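Local coordinates for protein TRAP dicarboxylate transporter-DctP subunit (Desulfovibrio salexigens, PDB 4N6D) that probably captures a small organic acid in the periplasm and hands it to the membrane part of a TRAP uptake transporter, at residues Asp249-Lys252 / Lys253-Asp257; Phe210-Leu213 / Lys214-Phe218; Lys303-Pro306 / Leu307-Asp310; Ser176-Leu179 / Glu180-Ala184. All coordinates share one frame; numbering follows the deposited sequence. Where two conformers were deposited one is given.

Interaction 1 (Asp249-Lys252 / Lys253-Asp257)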
loop_
_atom_site.group_PDB
_atom_site.type_symbol
_atom_site.label_atom_id
_atom_site.label_comp_id
_atom_site.label_asym_id
_atom_site.label_seq_id
_atom_site.Cartn_x
_atom_site.Cartn_y
_atom_site.Cartn_z
ATOM N N ASP A 249 26.343 -2.619 -17.085
ATOM C CA ASP A 249 25.816 -1.263 -16.972
ATOM C C ASP A 249 24.562 -0.998 -17.803
ATOM O O ASP A 249 23.672 -0.258 -17.369
ATOM C CB ASP A 249 26.909 -0.258 -17.352
ATOM C CG ASP A 249 27.909 -0.037 -16.225
ATOM O OD1 ASP A 249 27.563 -0.317 -15.058
ATOM O OD2 ASP A 249 29.025 0.437 -16.504
ATOM N N ASP A 250 24.468 -1.559 -19.004
ATOM C CA ASP A 250 23.270 -1.312 -19.807
ATOM C C ASP A 250 22.009 -1.921 -19.205
ATOM O O ASP A 250 20.927 -1.319 -19.255
ATOM C CB ASP A 250 23.453 -1.759 -21.268
ATOM C CG ASP A 250 23.667 -3.255 -21.422
ATOM O OD1 ASP A 250 24.105 -3.920 -20.476
ATOM O OD2 ASP A 250 23.406 -3.768 -22.524
ATOM N N VAL A 251 22.156 -3.101 -18.615
ATOM C CA VAL A 251 21.070 -3.715 -17.856
ATOM C C VAL A 251 20.718 -2.907 -16.598
ATOM O O VAL A 251 19.538 -2.706 -16.287
ATOM C CB VAL A 251 21.407 -5.191 -17.496
ATOM C CG1 VAL A 251 20.327 -5.785 -16.608
ATOM C CG2 VAL A 251 21.547 -6.018 -18.758
ATOM N N LYS A 252 21.725 -2.438 -15.863
ATOM C CA LYS A 252 21.458 -1.594 -14.692
ATOM C C LYS A 252 20.666 -0.363 -15.084
ATOM O O LYS A 252 19.731 0.037 -14.384
ATOM C CB LYS A 252 22.751 -1.168 -13.992
ATOM C CG LYS A 252 23.498 -2.285 -13.261
ATOM C CD LYS A 252 24.608 -1.694 -12.402
ATOM C CE LYS A 252 25.372 -2.739 -11.608
ATOM N NZ LYS A 252 26.610 -2.138 -11.056
ATOM N N LYS A 253 21.012 0.247 -16.219
ATOM C CA LYS A 253 20.263 1.405 -16.667
ATOM C C LYS A 253 18.791 1.077 -16.917
ATOM O O LYS A 253 17.905 1.843 -16.553
ATOM C CB LYS A 253 20.874 1.971 -17.941
ATOM C CG LYS A 253 20.139 3.204 -18.399
ATOM C CD LYS A 253 20.751 3.814 -19.631
ATOM C CE LYS A 253 20.332 5.267 -19.773
ATOM N NZ LYS A 253 18.910 5.507 -19.494
ATOM N N VAL A 254 18.511 -0.052 -17.559
ATOM C CA VAL A 254 17.129 -0.453 -17.759
ATOM C C VAL A 254 16.406 -0.559 -16.429
ATOM O O VAL A 254 15.296 -0.059 -16.273
ATOM C CB VAL A 254 17.040 -1.793 -18.513
ATOM C CG1 VAL A 254 15.626 -2.309 -18.529
ATOM C CG2 VAL A 254 17.556 -1.633 -19.941
ATOM N N LEU A 255 17.020 -1.225 -15.461
ATOM C CA LEU A 255 16.341 -1.429 -14.184
ATOM C C LEU A 255 16.208 -0.128 -13.396
ATOM O O LEU A 255 15.243 0.075 -12.677
ATOM C CB LEU A 255 17.066 -2.487 -13.361
ATOM C CG LEU A 255 16.601 -3.925 -13.593
ATOM C CD1 LEU A 255 16.576 -4.335 -15.040
ATOM C CD2 LEU A 255 17.493 -4.868 -12.798
ATOM N N ASN A 256 17.192 0.742 -13.521
ATOM C CA ASN A 256 17.168 2.022 -12.848
ATOM C C ASN A 256 16.052 2.865 -13.424
ATOM O O ASN A 256 15.268 3.456 -12.683
ATOM C CB ASN A 256 18.494 2.746 -13.018
ATOM C CG ASN A 256 19.521 2.315 -12.011
ATOM O OD1 ASN A 256 19.177 1.846 -10.936
ATOM N ND2 ASN A 256 20.791 2.496 -12.341
ATOM N N ASP A 257 15.968 2.917 -14.751
ATOM C CA ASP A 257 14.908 3.697 -15.393
ATOM C C ASP A 257 13.509 3.191 -15.051
ATOM O O ASP A 257 12.547 3.968 -14.949
ATOM C CB ASP A 257 15.091 3.702 -16.910
ATOM C CG ASP A 257 16.244 4.589 -17.361
ATOM O OD1 ASP A 257 16.727 5.394 -16.559
ATOM O OD2 ASP A 257 16.655 4.484 -18.524
#

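Interaction 2 (Phe210-Leu213 / Lys214-Phe218)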
loop_
_atom_site.group_PDB
_atom_site.type_symbol
_atom_site.label_atom_id
_atom_site.label_comp_id
_atom_site.label_asym_id
_atom_site.label_seq_id
_atom_site.Cartn_x
_atom_site.Cartn_y
_atom_site.Cartn_z
ATOM N N PHE A 210 -10.942 -0.649 -1.427
ATOM C CA PHE A 210 -12.200 -0.926 -2.120
ATOM C C PHE A 210 -12.142 -2.096 -3.094
ATOM O O PHE A 210 -13.193 -2.606 -3.486
ATOM C CB PHE A 210 -12.680 0.313 -2.897
ATOM C CG PHE A 210 -13.288 1.415 -2.048
ATOM C CD1 PHE A 210 -13.994 1.139 -0.891
ATOM C CD2 PHE A 210 -13.166 2.736 -2.440
ATOM C CE1 PHE A 210 -14.569 2.168 -0.130
ATOM C CE2 PHE A 210 -13.730 3.763 -1.700
ATOM C CZ PHE A 210 -14.444 3.488 -0.548
ATOM N N GLU A 211 -10.956 -2.557 -3.501
ATOM C CA GLU A 211 -10.958 -3.644 -4.479
ATOM C C GLU A 211 -11.635 -4.911 -3.938
ATOM O O GLU A 211 -12.068 -5.761 -4.715
ATOM C CB GLU A 211 -9.556 -3.973 -5.020
ATOM C CG GLU A 211 -8.785 -4.933 -4.212
ATOM C CD GLU A 211 -8.067 -4.256 -3.120
ATOM O OE1 GLU A 211 -8.323 -3.037 -2.946
ATOM O OE2 GLU A 211 -7.239 -4.928 -2.468
ATOM N N VAL A 212 -11.716 -5.051 -2.618
ATOM C CA VAL A 212 -12.285 -6.274 -2.043
ATOM C C VAL A 212 -13.792 -6.372 -2.318
ATOM O O VAL A 212 -14.391 -7.439 -2.209
ATOM C CB VAL A 212 -12.024 -6.377 -0.517
ATOM C CG1 VAL A 212 -10.528 -6.376 -0.225
ATOM C CG2 VAL A 212 -12.704 -5.250 0.225
ATOM N N LEU A 213 -14.404 -5.248 -2.664
ATOM C CA LEU A 213 -15.836 -5.234 -2.942
ATOM C C LEU A 213 -16.198 -6.172 -4.086
ATOM O O LEU A 213 -17.230 -6.858 -4.033
ATOM C CB LEU A 213 -16.310 -3.799 -3.226
ATOM C CG LEU A 213 -16.372 -2.956 -1.944
ATOM C CD1 LEU A 213 -16.509 -1.481 -2.270
ATOM C CD2 LEU A 213 -17.509 -3.439 -0.995
ATOM N N LYS A 214 -15.342 -6.207 -5.107
ATOM C CA LYS A 214 -15.467 -7.142 -6.217
ATOM C C LYS A 214 -14.606 -8.387 -6.009
ATOM O O LYS A 214 -15.092 -9.495 -6.149
ATOM C CB LYS A 214 -15.052 -6.498 -7.539
ATOM C CG LYS A 214 -15.158 -7.446 -8.720
ATOM C CD LYS A 214 -14.775 -6.789 -10.037
ATOM C CE LYS A 214 -14.865 -7.800 -11.187
ATOM N NZ LYS A 214 -14.440 -7.184 -12.472
ATOM N N ASP A 215 -13.322 -8.199 -5.682
ATOM C CA ASP A 215 -12.372 -9.311 -5.704
ATOM C C ASP A 215 -12.762 -10.426 -4.728
ATOM O O ASP A 215 -12.523 -11.611 -4.980
ATOM C CB ASP A 215 -10.959 -8.831 -5.344
ATOM C CG ASP A 215 -10.333 -7.925 -6.408
ATOM O OD1 ASP A 215 -10.946 -7.671 -7.473
ATOM O OD2 ASP A 215 -9.200 -7.476 -6.153
ATOM N N LEU A 216 -13.327 -10.026 -3.596
ATOM C CA LEU A 216 -13.827 -10.954 -2.591
ATOM C C LEU A 216 -15.356 -10.848 -2.400
ATOM O O LEU A 216 -15.928 -11.361 -1.435
ATOM C CB LEU A 216 -13.098 -10.706 -1.279
ATOM C CG LEU A 216 -11.607 -11.051 -1.307
ATOM C CD1 LEU A 216 -10.924 -10.658 0.008
ATOM C CD2 LEU A 216 -11.396 -12.529 -1.587
ATOM N N ASN A 217 -16.011 -10.181 -3.337
ATOM C CA ASN A 217 -17.472 -10.096 -3.349
ATOM C C ASN A 217 -18.053 -9.511 -2.069
ATOM O O ASN A 217 -19.195 -9.806 -1.715
ATOM C CB ASN A 217 -18.095 -11.478 -3.605
ATOM C CG ASN A 217 -19.571 -11.396 -4.012
ATOM O OD1 ASN A 217 -20.011 -10.449 -4.663
ATOM N ND2 ASN A 217 -20.347 -12.380 -3.590
ATOM N N PHE A 218 -17.289 -8.664 -1.378
ATOM C CA PHE A 218 -17.822 -8.051 -0.165
ATOM C C PHE A 218 -19.003 -7.118 -0.427
ATOM O O PHE A 218 -19.785 -6.832 0.477
ATOM C CB PHE A 218 -16.724 -7.354 0.636
ATOM C CG PHE A 218 -15.927 -8.295 1.477
ATOM C CD1 PHE A 218 -16.528 -8.970 2.522
ATOM C CD2 PHE A 218 -14.590 -8.516 1.223
ATOM C CE1 PHE A 218 -15.807 -9.849 3.291
ATOM C CE2 PHE A 218 -13.867 -9.398 1.992
ATOM C CZ PHE A 218 -14.477 -10.063 3.019
#

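Interaction 3 (Lys303-Pro306 / Leu307-Asp310)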
loop_
_atom_site.group_PDB
_atom_site.type_symbol
_atom_site.label_atom_id
_atom_site.label_comp_id
_atom_site.label_asym_id
_atom_site.label_seq_id
_atom_site.Cartn_x
_atom_site.Cartn_y
_atom_site.Cartn_z
ATOM N N LYS A 303 -8.016 12.897 16.396
ATOM C CA LYS A 303 -8.044 11.704 17.234
ATOM C C LYS A 303 -6.928 10.751 16.888
ATOM O O LYS A 303 -6.586 9.885 17.694
ATOM C CB LYS A 303 -9.405 11.001 17.126
ATOM C CG LYS A 303 -10.524 11.775 17.852
ATOM C CD LYS A 303 -11.908 11.293 17.420
ATOM C CE LYS A 303 -13.053 12.025 18.116
ATOM N NZ LYS A 303 -13.240 11.635 19.555
ATOM N N THR A 304 -6.361 10.896 15.692
ATOM C CA THR A 304 -5.348 9.942 15.235
ATOM C C THR A 304 -3.948 10.580 15.256
ATOM O O THR A 304 -2.961 9.940 14.932
ATOM C CB THR A 304 -5.675 9.308 13.845
ATOM O OG1 THR A 304 -5.758 10.303 12.827
ATOM C CG2 THR A 304 -6.976 8.532 13.888
ATOM N N LEU A 305 -3.862 11.834 15.676
ATOM C CA LEU A 305 -2.552 12.491 15.780
ATOM C C LEU A 305 -1.541 11.703 16.651
ATOM O O LEU A 305 -0.356 11.663 16.320
ATOM C CB LEU A 305 -2.709 13.937 16.265
ATOM C CG LEU A 305 -1.468 14.832 16.155
ATOM C CD1 LEU A 305 -0.827 14.767 14.765
ATOM C CD2 LEU A 305 -1.846 16.257 16.481
ATOM N N PRO A 306 -1.994 11.033 17.726
ATOM C CA PRO A 306 -1.054 10.202 18.499
ATOM C C PRO A 306 -0.305 9.140 17.676
ATOM O O PRO A 306 0.822 8.778 18.047
ATOM C CB PRO A 306 -1.938 9.554 19.557
ATOM C CG PRO A 306 -3.087 10.539 19.721
ATOM C CD PRO A 306 -3.324 11.120 18.370
ATOM N N LEU A 307 -0.892 8.645 16.584
ATOM C CA LEU A 307 -0.207 7.623 15.787
ATOM C C LEU A 307 0.987 8.269 15.085
ATOM O O LEU A 307 2.027 7.656 14.938
ATOM C CB LEU A 307 -1.148 6.995 14.757
ATOM C CG LEU A 307 -2.320 6.246 15.388
ATOM C CD1 LEU A 307 -3.299 5.727 14.331
ATOM C CD2 LEU A 307 -1.816 5.078 16.237
ATOM N N ILE A 308 0.831 9.524 14.697
ATOM C CA ILE A 308 1.897 10.265 14.047
ATOM C C ILE A 308 2.970 10.561 15.083
ATOM O O ILE A 308 4.179 10.420 14.835
ATOM C CB ILE A 308 1.388 11.603 13.465
ATOM C CG1 ILE A 308 0.166 11.398 12.575
ATOM C CG2 ILE A 308 2.515 12.301 12.743
ATOM C CD1 ILE A 308 0.375 10.484 11.487
ATOM N N GLU A 309 2.535 10.958 16.278
ATOM C CA GLU A 309 3.503 11.268 17.335
ATOM C C GLU A 309 4.325 10.032 17.735
ATOM O O GLU A 309 5.526 10.158 17.968
ATOM C CB GLU A 309 2.797 11.876 18.543
ATOM C CG GLU A 309 2.018 13.156 18.211
ATOM C CD GLU A 309 2.880 14.296 17.677
ATOM O OE1 GLU A 309 4.082 14.308 17.961
ATOM O OE2 GLU A 309 2.344 15.173 16.946
ATOM N N ASP A 310 3.686 8.859 17.785
ATOM C CA ASP A 310 4.374 7.591 18.039
ATOM C C ASP A 310 5.409 7.349 16.966
ATOM O O ASP A 310 6.558 6.994 17.245
ATOM C CB ASP A 310 3.358 6.450 18.059
ATOM C CG ASP A 310 3.996 5.078 18.168
ATOM O OD1 ASP A 310 4.746 4.823 19.141
ATOM O OD2 ASP A 310 3.736 4.253 17.274
#

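Interaction 4 (Ser176-Leu179 / Glu180-Ala184)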
loop_
_atom_site.group_PDB
_atom_site.type_symbol
_atom_site.label_atom_id
_atom_site.label_comp_id
_atom_site.label_asym_id
_atom_site.label_seq_id
_atom_site.Cartn_x
_atom_site.Cartn_y
_atom_site.Cartn_z
ATOM N N SER A 176 -6.947 -0.968 13.200
ATOM C CA SER A 176 -7.623 -1.260 14.460
ATOM C C SER A 176 -7.410 -0.112 15.438
ATOM O O SER A 176 -8.331 0.304 16.131
ATOM C CB SER A 176 -7.119 -2.562 15.078
ATOM O OG SER A 176 -7.576 -3.659 14.322
ATOM N N LYS A 177 -6.183 0.396 15.496
ATOM C CA LYS A 177 -5.874 1.474 16.425
ATOM C C LYS A 177 -6.745 2.678 16.096
ATOM O O LYS A 177 -7.306 3.323 17.003
ATOM C CB LYS A 177 -4.383 1.827 16.387
ATOM C CG LYS A 177 -3.485 0.788 17.033
ATOM C CD LYS A 177 -2.005 1.138 16.853
ATOM C CE LYS A 177 -1.152 0.495 17.917
ATOM N NZ LYS A 177 -1.423 1.065 19.266
ATOM N N ILE A 178 -6.857 2.978 14.804
ATOM C CA ILE A 178 -7.698 4.083 14.353
ATOM C C ILE A 178 -9.155 3.868 14.748
ATOM O O ILE A 178 -9.803 4.755 15.313
ATOM C CB ILE A 178 -7.531 4.299 12.859
ATOM C CG1 ILE A 178 -6.118 4.820 12.587
ATOM C CG2 ILE A 178 -8.586 5.254 12.340
ATOM C CD1 ILE A 178 -5.733 4.826 11.135
ATOM N N LEU A 179 -9.691 2.680 14.488
ATOM C CA LEU A 179 -11.061 2.410 14.904
ATOM C C LEU A 179 -11.265 2.587 16.408
ATOM O O LEU A 179 -12.282 3.129 16.832
ATOM C CB LEU A 179 -11.456 0.993 14.501
ATOM C CG LEU A 179 -11.686 0.787 13.009
ATOM C CD1 LEU A 179 -11.818 -0.702 12.712
ATOM C CD2 LEU A 179 -12.920 1.533 12.555
ATOM N N GLU A 180 -10.321 2.105 17.214
ATOM C CA GLU A 180 -10.463 2.238 18.657
ATOM C C GLU A 180 -10.533 3.727 18.996
ATOM O O GLU A 180 -11.366 4.145 19.806
ATOM C CB GLU A 180 -9.306 1.561 19.406
ATOM C CG GLU A 180 -9.533 1.472 20.912
ATOM C CD GLU A 180 -10.722 0.590 21.284
ATOM O OE1 GLU A 180 -10.876 -0.498 20.680
ATOM O OE2 GLU A 180 -11.502 0.987 22.179
ATOM N N SER A 181 -9.678 4.526 18.363
ATOM C CA SER A 181 -9.637 5.959 18.665
ATOM C C SER A 181 -10.925 6.677 18.270
ATOM O O SER A 181 -11.241 7.740 18.808
ATOM C CB SER A 181 -8.425 6.636 18.015
ATOM O OG SER A 181 -8.654 6.963 16.645
ATOM N N LEU A 182 -11.668 6.095 17.336
ATOM C CA LEU A 182 -12.940 6.676 16.889
ATOM C C LEU A 182 -14.140 6.085 17.627
ATOM O O LEU A 182 -15.286 6.375 17.300
ATOM C CB LEU A 182 -13.110 6.465 15.388
ATOM C CG LEU A 182 -12.020 7.095 14.522
ATOM C CD1 LEU A 182 -12.313 6.855 13.070
ATOM C CD2 LEU A 182 -11.887 8.588 14.799
ATOM N N GLY A 183 -13.887 5.257 18.633
ATOM C CA GLY A 183 -14.961 4.718 19.436
ATOM C C GLY A 183 -15.640 3.494 18.850
ATOM O O GLY A 183 -16.681 3.067 19.352
ATOM N N ALA A 184 -15.044 2.924 17.808
ATOM C CA ALA A 184 -15.584 1.733 17.153
ATOM C C ALA A 184 -14.974 0.498 17.787
ATOM O O ALA A 184 -14.118 0.611 18.662
ATOM C CB ALA A 184 -15.263 1.771 15.654
#

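Interaction 1 (Asp249-Lys252 / Lys253-Asp257)
Asn256 N donates to Lys252 O over 2.8 Å, the shortest of five successive i to i+4 backbone bonds here, with an N-H...O angle of 154° and the amide nearly in line with the carbonyl. The Asn256 side chain folds back over the same oxygen because CG stands anti to its own carbonyl carbon (chi1 -84°). This puts Asn256 CG 3.3 Å from Lys252 O, while ND2 meets that oxygen at too poor an angle to bond. The amide's other end is occupied, OD1 accepting from Lys140 NZ. On the outer surface Lys253 NZ and Asp257 OD2 form an i to i+4 salt bridge of 2.7 Å. The lysine chain runs extended and bends only at its last torsion (chi4 -43°), which brings NZ to the syn lone pair of OD2. Val251 and Leu255 face the protein interior. Their branches meet loosely, CG1 of Val251 lying 4.3 Å from CD1 of Leu255, and Leu255 continues inward onto Trp244, Trp51 and Val55. Val254 lays CG2 3.5 Å from Asp250 O, on the flank that also meets Arg58. At the start of the helix Asp250 OD1 takes a weak bond from Val251 N (2.8 Å), while OD2 forms a salt bridge with Lys62. Carboxylates in the opening turn, as at Asp249 and Asp250, would be favoured by the helix dipole. The whole is the amphipathic first two and a half turns of the long helix 249-285, with an i to i+4 lysine-aspartate bridge on its solvent side and apolar residues on its inner side.

Interaction 2 (Phe210-Leu213 / Lys214-Phe218)
Phe218 has CG anti to its carbonyl carbon (chi1 -81°), which swings the ring back under Val212, and Val212 offers CB and CG2 to it, CG2 lying between its own N and carbonyl carbon. Ring atom CD2 of Phe218 comes to 3.8 Å from CB of Val212, the two side chains crossing at a slant. The carbonyl oxygen of Val212 lies at the ring edge, near its plane, 3.6 Å from Phe218 CD2. That oxygen is gripped twice, from opposite faces of its carbonyl plane: Leu216 N donates at 3.1 Å from well above one face, and Phe218 N at 3.3 Å from the other. The reversal is made at Asn217, whose positive phi (57°) turns the chain back so that two amides converge on one acceptor. Leu216 and Val212 touch lightly through CD1 and CG1. On the outer side Asp215 packs over the preceding turn, its OD2 3.2 Å from Glu211 CG. The two carboxylates keep apart, OE2 of Glu211 standing 4.9 Å from OD2 of Asp215, with their planes 68° from parallel. Each is held by a hydrogen-bond partner of its own, Ser209 OG for Glu211 OE1 and His273 NE2 for Asp215 OD2. Asp215 N bonds Glu211 O at 2.9 Å. This short helix 212-215 leans on helix 249-285 through His273, Ser277 and Trp280 and rests Val212 and Leu213 on Met153 of strand 151-154, while the turn that follows it sends the Phe218 ring against Thr194, Pro195 and Leu198 of helix 194-200.

Interaction 3 (Lys303-Pro306 / Leu307-Asp310)
The helix kinks at Pro306, whose N has no hydrogen for the turn before; next to it Leu307 N bonds Thr304 O, three residues back, at 2.9 Å and from 48° out of the carbonyl plane. Ile308 N then makes a weak bond to Leu305 O, and the i to i+4 pattern resumes at Glu309, with Glu309 N to Leu305 O (3.0 Å, 161°) and Asp310 N to Pro306 O. The side chain of Leu305 has CG anti to its backbone N (chi1 -168°), which carries CD1 forward along the helix to the next turn. There it lies 4.1 Å from CB of Ile308, the two side chains crossing at about a right angle. The same methyl is 3.9 Å from Glu309 OE2, where the carboxylate folds back over the leucine after a bend at chi2. OE1 of Glu309 is held by Lys312 in a salt bridge, and Asp310 OD2 by Lys314. Leu307, one step round the helix, places CB 3.5 Å from Thr304 O. It faces helix 173-181, where Ile174 and Ile178 receive it; Thr304 meets Ile178 and Ser181 on that side, its OG1 bonded to Ile300 O. Ile308 covers Leu110 and Leu112. This is a proline kink within a single helix, 294-317: Thr304, Leu307 and Ile308 pack on the protein, while Leu305, Pro306 and the carboxylates lie on the outer side.

Interaction 4 (Ser176-Leu179 / Glu180-Ala184)
Ala184 turns its CB toward Leu179 and meets the flank of that side chain in a Schellman motif that ends helix 173-181 within the strand 168-170, helix, strand 185-187 beta-alpha-beta unit. CD2 of Leu179 lies 3.9 Å from CB of Ala184, the apolar contact that commonly accompanies this kind of helix ending, and both side chains are buried. Gly183, with positive phi (83°), turns the chain back between them. Two bonds define the reversal: Ala184 N reaches over the end to Leu179 O at 2.9 Å, and Gly183 N to Glu180 O. Leu179 O is shared, since Leu182 N adds a weak bond to it. On the neighbouring face Ile178 and Leu182 lie side by side and point the same way, CG2 of Ile178 against CD1 of Leu182 at 4.1 Å. Leu182 also brings CG to 3.3 Å from Ile178 O, which its N bonds weakly. Together these two residues form a ridge toward helix 294-317, with Leu182 reaching Ile300 and Lys303. Leu179 points instead to strand 185-187 and the loop before the helix, so the helix packs against helix 294-317 on one side and, through Leu179, against Pro186 and Ala171. Glu180 CB lies by Ser176 O and Lys177 O in the preceding turn, alongside the regular bonds from Glu180 N to Ser176 O and Ser181 N to Lys177 O. Ser181 holds OG between its own backbone N and carbonyl carbon (chi1 82°), folded onto the helix, where it donates to Ile178 O at 2.8 Å, 15° from the carbonyl plane.

In the fold
From the N terminus the contacts come as 176-184, 210-218, 249-257 and 303-310, in series; none nests within or crosses another, and each spans only adjoining turns. Interaction 4 closes helix 173-181 before strand 185-187, and interaction 2 closes the short helix after strand 205-208. Interaction 1 opens the long helix 249-285, whose later turns carry the His273, Ser277 and Trp280 that meet interaction 2, although the centres of interactions 1 and 2 lie about 37 Å apart. Interaction 3 kinks helix 294-317, which returns to interaction 4: CD1 of Leu307 packs 3.4 Å from CG1 of Ile178. Interactions 3 and 4 lie across the chain's centre from interaction 1.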